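PDB 1TED: alpha-pyrone synthesis polyketide synthase-like Pks18 from Mycobacterium tuberculosis, which probably catalyses the extension of medium- and long-chain aliphatic acyl-CoA starters with malonyl-CoA, giving tri- and tetraketide alpha-pyrones. Local coordinates for residues H107-H112 with I202-V207; G136-A141 with K196-C201; G288-V293 with V324-I329. All blocks are in the same frame, centred on the assembly; numbering follows the deposited sequence.

Interaction 1: residues H107-H112 with I202-V207; sequences HLFYEH and IELCSV. With MYR (myristic acid), chain E.
Segment 107-112, a turn and a half of helix carrying Phe109, lies over the end of strand 202-204 and the following 3-10 turn with Val207; the axes of helix and strand come within 9.4 Å, and their N-to-C directions differ by 128°. No hydrogen bond joins the two segments, and the contact is made almost wholly of hydrocarbon. Phe109 is its main side chain. With CG anti to the backbone N (chi1 167°), its ring reaches along the strand, where CD1 comes 3.7 Å from Leu204 CB and the far end, CZ, approaches Ile202 CG2. The Phe109 and Leu204 side chains cross at about a right angle. This leaves Leu204 CD2 directed into the helix backbone, 3.5 Å from Phe109 O and 3.8 Å from His112 CB. The His112 imidazole turns away from the strand, and ND1 makes a weak bond back to Leu108 O at 3.3 Å. That carbonyl lies in the ring plane at its edge and also accepts the backbone N-H of His112. In the 3-10 turn after the strand, Val207 sets both methyls against the backbone at Leu108 and Phe109: CG1 faces Phe109 N, and CG2 lies 4.1 Å from Leu108 CB. The reverse side of the 202-207 backbone borders the myristic acid chain, with Cys205 O 3.5 Å from its C8, so the same few residues separate the helix from the ligand, probably along the acyl-binding tunnel. There, Glu203 is buried but satisfied by Ser143 N and the hydroxyls of Thr144 and Ser349. Ile202 continues the apolar layer onto Ala113 and Leu116 farther along helix 102-125, and between strands 135-142 and 226-236 it touches Leu140 and Cys228.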
loop_
_atom_site.group_PDB
_atom_site.type_symbol
_atom_site.label_atom_id
_atom_site.label_comp_id
_atom_site.label_asym_id
_atom_site.label_seq_id
_atom_site.Cartn_x
_atom_site.Cartn_y
_atom_site.Cartn_z
ATOM N N HIS A 107 14.831 -10.462 0.539
ATOM C CA HIS A 107 15.860 -10.227 -0.468
ATOM C C HIS A 107 15.625 -11.306 -1.521
ATOM O O HIS A 107 15.730 -11.057 -2.723
ATOM C CB HIS A 107 17.273 -10.361 0.127
ATOM C CG HIS A 107 17.783 -9.100 0.756
ATOM N ND1 HIS A 107 17.968 -7.934 0.041
ATOM C CD2 HIS A 107 18.121 -8.813 2.036
ATOM C CE1 HIS A 107 18.394 -6.982 0.854
ATOM N NE2 HIS A 107 18.494 -7.489 2.071
ATOM N N LEU A 108 15.290 -12.510 -1.075
ATOM C CA LEU A 108 15.019 -13.576 -2.031
ATOM C C LEU A 108 13.832 -13.158 -2.890
ATOM O O LEU A 108 13.800 -13.421 -4.094
ATOM C CB LEU A 108 14.701 -14.891 -1.320
ATOM C CG LEU A 108 15.732 -16.015 -1.475
ATOM C CD1 LEU A 108 15.129 -17.312 -0.940
ATOM C CD2 LEU A 108 16.127 -16.189 -2.942
ATOM N N PHE A 109 12.858 -12.501 -2.267
ATOM C CA PHE A 109 11.677 -12.037 -2.985
ATOM C C PHE A 109 12.101 -11.031 -4.048
ATOM O O PHE A 109 11.748 -11.155 -5.221
ATOM C CB PHE A 109 10.686 -11.373 -2.015
ATOM C CG PHE A 109 9.590 -10.590 -2.700
ATOM C CD1 PHE A 109 8.408 -11.210 -3.096
ATOM C CD2 PHE A 109 9.758 -9.231 -2.982
ATOM C CE1 PHE A 109 7.410 -10.490 -3.762
ATOM C CE2 PHE A 109 8.772 -8.509 -3.643
ATOM C CZ PHE A 109 7.596 -9.138 -4.035
ATOM N N TYR A 110 12.871 -10.032 -3.634
ATOM C CA TYR A 110 13.308 -9.004 -4.564
ATOM C C TYR A 110 14.056 -9.598 -5.741
ATOM O O TYR A 110 13.760 -9.294 -6.890
ATOM C CB TYR A 110 14.205 -7.989 -3.853
ATOM C CG TYR A 110 14.566 -6.793 -4.708
ATOM C CD1 TYR A 110 13.661 -5.750 -4.901
ATOM C CD2 TYR A 110 15.817 -6.705 -5.322
ATOM C CE1 TYR A 110 13.991 -4.642 -5.681
ATOM C CE2 TYR A 110 16.159 -5.599 -6.106
ATOM C CZ TYR A 110 15.241 -4.576 -6.278
ATOM O OH TYR A 110 15.571 -3.497 -7.052
ATOM N N GLU A 111 15.027 -10.454 -5.443
ATOM C CA GLU A 111 15.847 -11.084 -6.475
ATOM C C GLU A 111 15.029 -11.748 -7.584
ATOM O O GLU A 111 15.345 -11.595 -8.763
ATOM C CB GLU A 111 16.783 -12.110 -5.832
ATOM C CG GLU A 111 17.774 -12.754 -6.780
ATOM C CD GLU A 111 18.560 -13.868 -6.111
ATOM O OE1 GLU A 111 18.940 -13.696 -4.929
ATOM O OE2 GLU A 111 18.800 -14.910 -6.763
ATOM N N HIS A 112 13.978 -12.478 -7.217
ATOM C CA HIS A 112 13.146 -13.148 -8.223
ATOM C C HIS A 112 11.965 -12.324 -8.718
ATOM O O HIS A 112 11.514 -12.509 -9.848
ATOM C CB HIS A 112 12.616 -14.494 -7.703
ATOM C CG HIS A 112 13.667 -15.550 -7.582
ATOM N ND1 HIS A 112 14.402 -15.742 -6.432
ATOM C CD2 HIS A 112 14.128 -16.453 -8.478
ATOM C CE1 HIS A 112 15.271 -16.719 -6.624
ATOM N NE2 HIS A 112 15.126 -17.168 -7.857
ATOM N N ILE A 202 2.427 -8.924 -8.110
ATOM C CA ILE A 202 3.502 -9.908 -8.123
ATOM C C ILE A 202 3.433 -10.696 -6.826
ATOM O O ILE A 202 3.469 -10.131 -5.732
ATOM C CB ILE A 202 4.884 -9.204 -8.251
ATOM C CG1 ILE A 202 6.020 -10.213 -8.078
ATOM C CG2 ILE A 202 4.989 -8.078 -7.234
ATOM C CD1 ILE A 202 6.301 -11.051 -9.311
ATOM N N GLU A 203 3.331 -12.010 -6.939
ATOM C CA GLU A 203 3.214 -12.811 -5.744
ATOM C C GLU A 203 4.184 -13.981 -5.772
ATOM O O GLU A 203 4.150 -14.822 -6.676
ATOM C CB GLU A 203 1.763 -13.278 -5.610
ATOM C CG GLU A 203 1.156 -13.088 -4.224
ATOM C CD GLU A 203 0.961 -11.627 -3.809
ATOM O OE1 GLU A 203 0.111 -10.933 -4.410
ATOM O OE2 GLU A 203 1.651 -11.181 -2.872
ATOM N N LEU A 204 5.065 -14.005 -4.780
ATOM C CA LEU A 204 6.077 -15.044 -4.652
ATOM C C LEU A 204 5.955 -15.782 -3.331
ATOM O O LEU A 204 6.688 -15.502 -2.377
ATOM C CB LEU A 204 7.474 -14.430 -4.764
ATOM C CG LEU A 204 8.106 -14.409 -6.155
ATOM C CD1 LEU A 204 7.107 -13.930 -7.177
ATOM C CD2 LEU A 204 9.348 -13.518 -6.129
ATOM N N CYS A 205 5.026 -16.729 -3.284
ATOM C CA CYS A 205 4.793 -17.524 -2.088
ATOM C C CYS A 205 5.946 -18.491 -1.789
ATOM O O CYS A 205 6.367 -18.616 -0.640
ATOM C CB CYS A 205 3.483 -18.315 -2.234
ATOM S SG CYS A 205 1.980 -17.310 -2.400
ATOM N N SER A 206 6.447 -19.169 -2.823
ATOM C CA SER A 206 7.531 -20.141 -2.668
ATOM C C SER A 206 8.681 -19.603 -1.825
ATOM O O SER A 206 9.381 -20.355 -1.152
ATOM C CB SER A 206 8.053 -20.592 -4.048
ATOM O OG SER A 206 8.747 -19.561 -4.742
ATOM N N VAL A 207 8.856 -18.289 -1.858
ATOM C CA VAL A 207 9.906 -17.625 -1.112
ATOM C C VAL A 207 9.667 -17.654 0.398
ATOM O O VAL A 207 10.598 -17.460 1.181
ATOM C CB VAL A 207 10.057 -16.168 -1.617
ATOM C CG1 VAL A 207 10.498 -15.251 -0.512
ATOM C CG2 VAL A 207 11.066 -16.132 -2.733
HETATM C C1 MYR E . 5.574 -26.288 -1.605
HETATM O O1 MYR E . 5.709 -26.860 -2.684
HETATM O O2 MYR E . 5.122 -26.912 -0.644
HETATM C C2 MYR E . 5.965 -24.816 -1.453
HETATM C C3 MYR E . 4.729 -23.943 -1.227
HETATM C C4 MYR E . 5.113 -22.465 -1.107
HETATM C C5 MYR E . 3.889 -21.589 -0.834
HETATM C C6 MYR E . 3.249 -21.882 0.525
HETATM C C7 MYR E . 4.126 -21.445 1.702
HETATM C C8 MYR E . 4.263 -19.923 1.792
HETATM C C9 MYR E . 2.916 -19.248 2.059
HETATM C C10 MYR E . 3.052 -17.726 2.002
HETATM C C11 MYR E . 1.694 -17.050 2.206
HETATM C C12 MYR E . 1.815 -15.529 2.096
HETATM C C13 MYR E . 0.439 -14.873 2.226
HETATM C C14 MYR E . 0.536 -13.354 2.079
#

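Interaction 2: residues G136-A141 with K196-C201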
loop_
_atom_site.group_PDB
_atom_site.type_symbol
_atom_site.label_atom_id
_atom_site.label_comp_id
_atom_site.label_asym_id
_atom_site.label_seq_id
_atom_site.Cartn_x
_atom_site.Cartn_y
_atom_site.Cartn_z
ATOM N N GLY A 136 1.487 7.841 -16.272
ATOM C CA GLY A 136 1.645 8.628 -15.056
ATOM C C GLY A 136 1.490 7.959 -13.693
ATOM O O GLY A 136 1.719 8.601 -12.663
ATOM N N LEU A 137 1.110 6.687 -13.664
ATOM C CA LEU A 137 0.934 5.984 -12.391
ATOM C C LEU A 137 1.308 4.511 -12.487
ATOM O O LEU A 137 1.011 3.831 -13.467
ATOM C CB LEU A 137 -0.525 6.104 -11.911
ATOM C CG LEU A 137 -0.971 5.392 -10.627
ATOM C CD1 LEU A 137 -0.198 5.920 -9.426
ATOM C CD2 LEU A 137 -2.464 5.617 -10.415
ATOM N N LEU A 138 1.967 4.034 -11.446
ATOM C CA LEU A 138 2.388 2.651 -11.359
ATOM C C LEU A 138 1.923 2.131 -10.010
ATOM O O LEU A 138 2.381 2.614 -8.969
ATOM C CB LEU A 138 3.912 2.555 -11.441
ATOM C CG LEU A 138 4.541 1.271 -10.898
ATOM C CD1 LEU A 138 3.996 0.070 -11.630
ATOM C CD2 LEU A 138 6.040 1.338 -11.067
ATOM N N VAL A 139 1.000 1.170 -10.016
ATOM C CA VAL A 139 0.519 0.603 -8.757
ATOM C C VAL A 139 1.074 -0.803 -8.617
ATOM O O VAL A 139 0.910 -1.658 -9.498
ATOM C CB VAL A 139 -1.026 0.560 -8.684
ATOM C CG1 VAL A 139 -1.471 0.043 -7.318
ATOM C CG2 VAL A 139 -1.593 1.941 -8.926
ATOM N N LEU A 140 1.740 -1.043 -7.501
ATOM C CA LEU A 140 2.339 -2.343 -7.255
ATOM C C LEU A 140 1.701 -2.987 -6.025
ATOM O O LEU A 140 1.691 -2.399 -4.944
ATOM C CB LEU A 140 3.845 -2.168 -7.051
ATOM C CG LEU A 140 4.781 -3.377 -7.013
ATOM C CD1 LEU A 140 4.582 -4.149 -5.719
ATOM C CD2 LEU A 140 4.547 -4.246 -8.248
ATOM N N ALA A 141 1.160 -4.190 -6.203
ATOM C CA ALA A 141 0.542 -4.906 -5.099
ATOM C C ALA A 141 1.243 -6.233 -4.820
ATOM O O ALA A 141 1.664 -6.939 -5.749
ATOM C CB ALA A 141 -0.928 -5.151 -5.391
ATOM N N LYS A 196 -2.090 7.218 -18.692
ATOM C CA LYS A 196 -2.339 5.795 -18.519
ATOM C C LYS A 196 -1.727 5.384 -17.198
ATOM O O LYS A 196 -0.852 6.074 -16.651
ATOM C CB LYS A 196 -1.692 4.978 -19.638
ATOM C CG LYS A 196 -1.965 5.503 -21.032
ATOM C CD LYS A 196 -3.439 5.471 -21.374
ATOM C CE LYS A 196 -3.701 6.272 -22.638
ATOM N NZ LYS A 196 -5.141 6.323 -22.959
ATOM N N ALA A 197 -2.188 4.251 -16.686
ATOM C CA ALA A 197 -1.681 3.735 -15.431
ATOM C C ALA A 197 -1.273 2.290 -15.636
ATOM O O ALA A 197 -1.910 1.553 -16.410
ATOM C CB ALA A 197 -2.751 3.837 -14.354
ATOM N N LEU A 198 -0.199 1.906 -14.952
ATOM C CA LEU A 198 0.324 0.552 -15.018
ATOM C C LEU A 198 0.094 -0.102 -13.660
ATOM O O LEU A 198 0.515 0.433 -12.625
ATOM C CB LEU A 198 1.827 0.565 -15.343
ATOM C CG LEU A 198 2.559 -0.789 -15.300
ATOM C CD1 LEU A 198 2.074 -1.683 -16.429
ATOM C CD2 LEU A 198 4.057 -0.582 -15.434
ATOM N N VAL A 199 -0.596 -1.242 -13.668
ATOM C CA VAL A 199 -0.876 -1.991 -12.446
ATOM C C VAL A 199 -0.102 -3.303 -12.478
ATOM O O VAL A 199 -0.137 -4.039 -13.464
ATOM C CB VAL A 199 -2.392 -2.277 -12.288
ATOM C CG1 VAL A 199 -2.642 -3.123 -11.049
ATOM C CG2 VAL A 199 -3.134 -0.977 -12.148
ATOM N N VAL A 200 0.605 -3.594 -11.393
ATOM C CA VAL A 200 1.410 -4.798 -11.335
ATOM C C VAL A 200 1.196 -5.560 -10.034
ATOM O O VAL A 200 1.387 -5.022 -8.942
ATOM C CB VAL A 200 2.927 -4.448 -11.504
ATOM C CG1 VAL A 200 3.776 -5.696 -11.445
ATOM C CG2 VAL A 200 3.154 -3.741 -12.832
ATOM N N CYS A 201 0.767 -6.811 -10.165
ATOM C CA CYS A 201 0.556 -7.676 -9.019
ATOM C C CYS A 201 1.615 -8.768 -9.145
ATOM O O CYS A 201 1.711 -9.437 -10.170
ATOM C CB CYS A 201 -0.854 -8.264 -9.049
ATOM S SG CYS A 201 -2.177 -7.021 -9.060
#
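Leu138 to Ala141 pair in parallel with Leu198 to Cys201 as neighbouring strands in the large mixed sheet of the thiolase fold. The bonding zigzags between the strands: Leu198 gives its N-H to Leu137 O (2.7 Å, 175° at the hydrogen) and its carbonyl to Val139 N (2.8 Å), and Val200 likewise bonds Val139 O (2.7 Å) and Ala141 N (2.9 Å). A fifth bond, from Gly136 N to Lys196 O, is more bent. CA-H...O contacts, such as Leu138 CA to Leu198 O, fill the intervals of this ladder. On one face Leu138 and Leu198 run side by side in the same direction, and Leu138 CD1 reaches on toward Val200 CG2. The other face carries Leu137 and mostly smaller groups, with Leu137 CB against Ala197 CB, Val139 beside Val199 and Ala141 beside Cys201.

Farther out, the N-H and C=O groups of Leu138 and Leu140 serve strand 166-171, which holds 135-142 from its other edge. Helix 151-159, on the leucine-rich face, links 135-142 to 166-171; helix 177-191, just after the probable nucleophile Cys175, links 166-171 to 196-204 and packs on Val139, Ala197 and Val199. These are successive beta-alpha-beta units, while helix 349-361 from the C-terminal half covers Cys201. At Leu140, chi1 of -169° together with chi2 of -72° turns CD2 toward the neighbouring strand, 3.3 Å from Val200 O and 3.6 Å from Val200 CG1.

Interaction 3: residues G288-V293 with V324-I329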
loop_
_atom_site.group_PDB
_atom_site.type_symbol
_atom_site.label_atom_id
_atom_site.label_comp_id
_atom_site.label_asym_id
_atom_site.label_seq_id
_atom_site.Cartn_x
_atom_site.Cartn_y
_atom_site.Cartn_z
ATOM N N GLY A 288 -21.742 -14.218 2.164
ATOM C CA GLY A 288 -21.324 -12.866 1.855
ATOM C C GLY A 288 -21.399 -12.503 0.385
ATOM O O GLY A 288 -21.695 -11.357 0.048
ATOM N N VAL A 289 -21.148 -13.467 -0.495
ATOM C CA VAL A 289 -21.156 -13.202 -1.929
ATOM C C VAL A 289 -22.504 -12.753 -2.502
ATOM O O VAL A 289 -22.643 -11.611 -2.934
ATOM C CB VAL A 289 -20.619 -14.430 -2.710
ATOM C CG1 VAL A 289 -20.671 -14.183 -4.210
ATOM C CG2 VAL A 289 -19.188 -14.706 -2.291
ATOM N N ALA A 290 -23.496 -13.632 -2.500
ATOM C CA ALA A 290 -24.812 -13.291 -3.045
ATOM C C ALA A 290 -25.353 -11.885 -2.729
ATOM O O ALA A 290 -25.691 -11.136 -3.634
ATOM C CB ALA A 290 -25.830 -14.342 -2.624
ATOM N N PRO A 291 -25.449 -11.510 -1.445
ATOM C CA PRO A 291 -25.973 -10.172 -1.151
ATOM C C PRO A 291 -25.202 -8.992 -1.760
ATOM O O PRO A 291 -25.813 -8.052 -2.274
ATOM C CB PRO A 291 -26.023 -10.146 0.379
ATOM C CG PRO A 291 -24.977 -11.126 0.783
ATOM C CD PRO A 291 -25.127 -12.239 -0.207
ATOM N N VAL A 292 -23.872 -9.042 -1.727
ATOM C CA VAL A 292 -23.077 -7.960 -2.303
ATOM C C VAL A 292 -23.193 -7.932 -3.834
ATOM O O VAL A 292 -23.423 -6.876 -4.430
ATOM C CB VAL A 292 -21.590 -8.098 -1.950
ATOM C CG1 VAL A 292 -20.882 -6.797 -2.235
ATOM C CG2 VAL A 292 -21.437 -8.487 -0.502
ATOM N N VAL A 293 -23.031 -9.094 -4.467
ATOM C CA VAL A 293 -23.120 -9.174 -5.920
ATOM C C VAL A 293 -24.498 -8.761 -6.419
ATOM O O VAL A 293 -24.622 -8.087 -7.439
ATOM C CB VAL A 293 -22.799 -10.596 -6.420
ATOM C CG1 VAL A 293 -23.206 -10.750 -7.876
ATOM C CG2 VAL A 293 -21.308 -10.866 -6.256
ATOM N N VAL A 324 -19.843 -20.094 -5.963
ATOM C CA VAL A 324 -20.836 -20.539 -6.935
ATOM C C VAL A 324 -22.184 -20.888 -6.281
ATOM O O VAL A 324 -23.253 -20.568 -6.828
ATOM C CB VAL A 324 -20.311 -21.760 -7.738
ATOM C CG1 VAL A 324 -21.436 -22.387 -8.544
ATOM C CG2 VAL A 324 -19.195 -21.317 -8.678
ATOM N N ARG A 325 -22.146 -21.533 -5.117
ATOM C CA ARG A 325 -23.389 -21.889 -4.445
ATOM C C ARG A 325 -24.117 -20.616 -4.009
ATOM O O ARG A 325 -25.328 -20.474 -4.213
ATOM C CB ARG A 325 -23.119 -22.794 -3.234
ATOM C CG ARG A 325 -24.389 -23.343 -2.597
ATOM C CD ARG A 325 -24.095 -24.441 -1.597
ATOM N NE ARG A 325 -23.330 -23.955 -0.456
ATOM C CZ ARG A 325 -23.855 -23.640 0.722
ATOM N NH1 ARG A 325 -25.164 -23.765 0.922
ATOM N NH2 ARG A 325 -23.067 -23.205 1.701
ATOM N N SER A 326 -23.357 -19.688 -3.433
ATOM C CA SER A 326 -23.894 -18.417 -2.962
ATOM C C SER A 326 -24.685 -17.735 -4.078
ATOM O O SER A 326 -25.772 -17.207 -3.849
ATOM C CB SER A 326 -22.744 -17.509 -2.491
ATOM O OG SER A 326 -23.217 -16.327 -1.857
ATOM N N LEU A 327 -24.134 -17.761 -5.287
ATOM C CA LEU A 327 -24.780 -17.146 -6.440
ATOM C C LEU A 327 -25.899 -17.993 -7.044
ATOM O O LEU A 327 -26.715 -17.483 -7.807
ATOM C CB LEU A 327 -23.737 -16.862 -7.525
ATOM C CG LEU A 327 -22.601 -15.893 -7.180
ATOM C CD1 LEU A 327 -21.487 -16.031 -8.220
ATOM C CD2 LEU A 327 -23.141 -14.475 -7.120
ATOM N N GLY A 328 -25.935 -19.282 -6.713
ATOM C CA GLY A 328 -26.958 -20.153 -7.271
ATOM C C GLY A 328 -26.783 -20.328 -8.776
ATOM O O GLY A 328 -27.753 -20.439 -9.528
ATOM N N ILE A 329 -25.529 -20.366 -9.216
ATOM C CA ILE A 329 -25.219 -20.511 -10.626
ATOM C C ILE A 329 -24.636 -21.881 -11.000
ATOM O O ILE A 329 -24.182 -22.638 -10.142
ATOM C CB ILE A 329 -24.258 -19.379 -11.055
ATOM C CG1 ILE A 329 -25.043 -18.072 -11.121
ATOM C CG2 ILE A 329 -23.599 -19.689 -12.377
ATOM C CD1 ILE A 329 -24.351 -16.984 -11.869
#
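The Val289-Ala290 peptide is the flat group at the centre of this contact, its N-H edge directed at Ser326 OG (2.8 Å, 165° at the hydrogen). Ser326 OG stands anti to its own backbone N (chi1 -172°), which carries the hydroxyl across to the other helix. Its proton goes to Phe286 O, so this one oxygen serves both a carbonyl and the amide four residues on, in the turn just before the kink at Pro291. Around it the helices are close, with Val289 CB 3.3 Å from Ser326 OG and Ala290 CB 3.1 Å from Ser326 O. Beside the polar link, Leu327 CD2 touches both Val289 CG1 and Val293 CG1, 3.8 Å from each, its side chain crossing both valines at about a right angle. Trp310 touches Val293 and Leu327, while Phe375 of strand 370-378 touches both valines. Gly328, with phi 66°, then closes helix 317-327 in a Schellman motif, its N-H bonded to Arg325 O and Ile329 N weakly bonded to Val324 O. The arrangement is a helix-helix contact on the outer side of the sheet in the C-terminal half of the thiolase fold.

Interactions 1 and 2 share strand 196-204 and touch where Ile202 follows Cys201, a probable hydrogen bond from Ile202 N to Ala141 O continuing the pairing of the strands; along the chain, interaction 2 is nested within the loop that interaction 1 closes. Interaction 2 is sheet core, held by regular backbone bonds, whereas interaction 1 lays a helix on the end of the same strand by mostly apolar contact, with no cross-segment hydrogen bond, next to the fatty acid. Interaction 3 belongs to the C-terminal half, across the chain's centre and about 20 Å from the others between nearest atoms. It joins two helices nearer the surface, and its single cross-segment hydrogen bond is to a serine hydroxyl.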